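PDB 3VA9: sensor histidine kinase from Rhodopseudomonas palustris, which probably autophosphorylates a histidine with ATP in two-component signalling, the part here being its helical sensor domain. Local coordinates for residues R124-T127 / S128-V131. Sequence-based numbering, arbitrary orientation.
Sequences RIET and SLSV
I125 and L129, one turn apart on helix 121-142, lie side by side and point the same way, I125 CG2 resting 3.9 Å from L129 CD1. The methyl is presented by the first torsion of I125: chi1 of -73° puts CG1 beside the backbone N and leaves CG2 anti to it. Both residues are buried: I125 packs on L87 and L129 on L84 of helix 75-101, and L129 also reaches I24 and I27 of helix 18-44. The same two residues are joined by the backbone hydrogen bond from L129 N to I125 O, 2.7 Å long.

On another side of the helix, E126 O takes two donors from one residue, S130 N at 3.0 Å and S130 OG at 3.2 Å, which arrive from opposite faces of the carbonyl plane. The hydroxyl can bend back because chi1 of -68° sets OG beside its own backbone N. A valine at S130 would probably leave E126 O with the amide alone, losing the side-chain clasp on this turn. T127, three residues earlier, does likewise, its OG1 bonding to E123 O, while V131 lays CG2 3.4 Å from T127 O. The carboxylate of E126 is held by Q28 through OE1. Serine and threonine hydroxyls often turn back this way within helices, and the apolar i, i+4 pair facing neighbouring helices suits an amphipathic helix of a four-helix bundle, here a CHASE3-type sensor domain.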
ATOM      1  N   ARG A 124      -4.705  -9.312   0.577  1.00 49.53           N
ATOM      2  CA  ARG A 124      -3.524  -9.839   1.250  1.00 39.82           C
ATOM      3  C   ARG A 124      -2.818  -8.761   2.069  1.00 41.89           C
ATOM      4  O   ARG A 124      -2.335  -9.022   3.174  1.00 41.52           O
ATOM      5  CB  ARG A 124      -2.578 -10.496   0.244  1.00 41.14           C
ATOM      6  CG  ARG A 124      -3.091 -11.832  -0.287  1.00 36.96           C
ATOM      7  CD  ARG A 124      -2.424 -12.220  -1.590  1.00 34.61           C
ATOM      8  NE  ARG A 124      -1.037 -12.638  -1.417  1.00 43.27           N
ATOM      9  CZ  ARG A 124      -0.205 -12.881  -2.427  1.00 39.16           C
ATOM     10  NH1 ARG A 124      -0.622 -12.724  -3.677  1.00 40.88           N
ATOM     11  NH2 ARG A 124       1.042 -13.265  -2.189  1.00 34.53           N
ATOM     12  N   ILE A 125      -2.783  -7.542   1.541  1.00 31.90           N
ATOM     13  CA  ILE A 125      -2.212  -6.430   2.287  1.00 35.86           C
ATOM     14  C   ILE A 125      -3.018  -6.120   3.550  1.00 40.67           C
ATOM     15  O   ILE A 125      -2.443  -5.933   4.623  1.00 44.80           O
ATOM     16  CB  ILE A 125      -2.077  -5.175   1.424  1.00 37.07           C
ATOM     17  CG1 ILE A 125      -0.935  -5.350   0.422  1.00 34.30           C
ATOM     18  CG2 ILE A 125      -1.822  -3.958   2.302  1.00 42.86           C
ATOM     19  CD1 ILE A 125      -1.064  -4.467  -0.799  1.00 35.59           C
ATOM     20  N   GLU A 126      -4.343  -6.082   3.427  1.00 46.67           N
ATOM     21  CA  GLU A 126      -5.210  -5.819   4.582  1.00 51.29           C
ATOM     22  C   GLU A 126      -5.001  -6.859   5.676  1.00 44.21           C
ATOM     23  O   GLU A 126      -4.921  -6.525   6.855  1.00 52.96           O
ATOM     24  CB  GLU A 126      -6.688  -5.756   4.177  1.00 64.51           C
ATOM     25  CG  GLU A 126      -7.052  -4.533   3.339  1.00 81.58           C
ATOM     26  CD  GLU A 126      -6.481  -3.237   3.903  1.00100.35           C
ATOM     27  OE1 GLU A 126      -6.612  -3.002   5.125  1.00107.08           O
ATOM     28  OE2 GLU A 126      -5.906  -2.446   3.121  1.00104.08           O
ATOM     29  N   THR A 127      -4.908  -8.119   5.274  1.00 39.72           N
ATOM     30  CA  THR A 127      -4.554  -9.197   6.188  1.00 51.89           C
ATOM     31  C   THR A 127      -3.186  -8.938   6.828  1.00 55.55           C
ATOM     32  O   THR A 127      -2.998  -9.122   8.037  1.00 53.95           O
ATOM     33  CB  THR A 127      -4.511 -10.545   5.441  1.00 56.99           C
ATOM     34  OG1 THR A 127      -5.786 -10.795   4.837  1.00 61.06           O
ATOM     35  CG2 THR A 127      -4.150 -11.693   6.387  1.00 52.65           C
ATOM     36  N   SER A 128      -2.233  -8.516   6.001  1.00 48.76           N
ATOM     37  CA  SER A 128      -0.879  -8.220   6.453  1.00 41.19           C
ATOM     38  C   SER A 128      -0.869  -7.091   7.484  1.00 45.13           C
ATOM     39  O   SER A 128      -0.158  -7.156   8.489  1.00 49.75           O
ATOM     40  CB  SER A 128      -0.002  -7.848   5.261  1.00 45.50           C
ATOM     41  OG  SER A 128       1.358  -7.797   5.628  1.00 51.13           O
ATOM     42  N   LEU A 129      -1.665  -6.056   7.235  1.00 44.59           N
ATOM     43  CA  LEU A 129      -1.759  -4.936   8.165  1.00 46.92           C
ATOM     44  C   LEU A 129      -2.433  -5.335   9.488  1.00 55.66           C
ATOM     45  O   LEU A 129      -2.044  -4.858  10.553  1.00 54.12           O
ATOM     46  CB  LEU A 129      -2.454  -3.738   7.508  1.00 43.46           C
ATOM     47  CG  LEU A 129      -1.601  -2.995   6.470  1.00 33.98           C
ATOM     48  CD1 LEU A 129      -2.441  -2.032   5.676  1.00 35.46           C
ATOM     49  CD2 LEU A 129      -0.440  -2.268   7.139  1.00 33.78           C
ATOM     50  N   SER A 130      -3.421  -6.224   9.422  1.00 60.50           N
ATOM     51  CA  SER A 130      -4.086  -6.710  10.629  1.00 66.61           C
ATOM     52  C   SER A 130      -3.122  -7.474  11.528  1.00 66.54           C
ATOM     53  O   SER A 130      -3.117  -7.281  12.744  1.00 65.50           O
ATOM     54  CB  SER A 130      -5.285  -7.596  10.282  1.00 69.37           C
ATOM     55  OG  SER A 130      -6.322  -6.839   9.685  1.00 73.23           O
ATOM     56  N   VAL A 131      -2.317  -8.346  10.930  1.00 67.24           N
ATOM     57  CA  VAL A 131      -1.326  -9.108  11.682  1.00 70.25           C
ATOM     58  C   VAL A 131      -0.428  -8.177  12.493  1.00 69.97           C
ATOM     59  O   VAL A 131      -0.162  -8.426  13.670  1.00 74.04           O
ATOM     60  CB  VAL A 131      -0.455  -9.982  10.759  1.00 71.96           C
ATOM     61  CG1 VAL A 131       0.767 -10.481  11.504  1.00 74.62           C
ATOM     62  CG2 VAL A 131      -1.266 -11.143  10.208  1.00 73.28           C
TER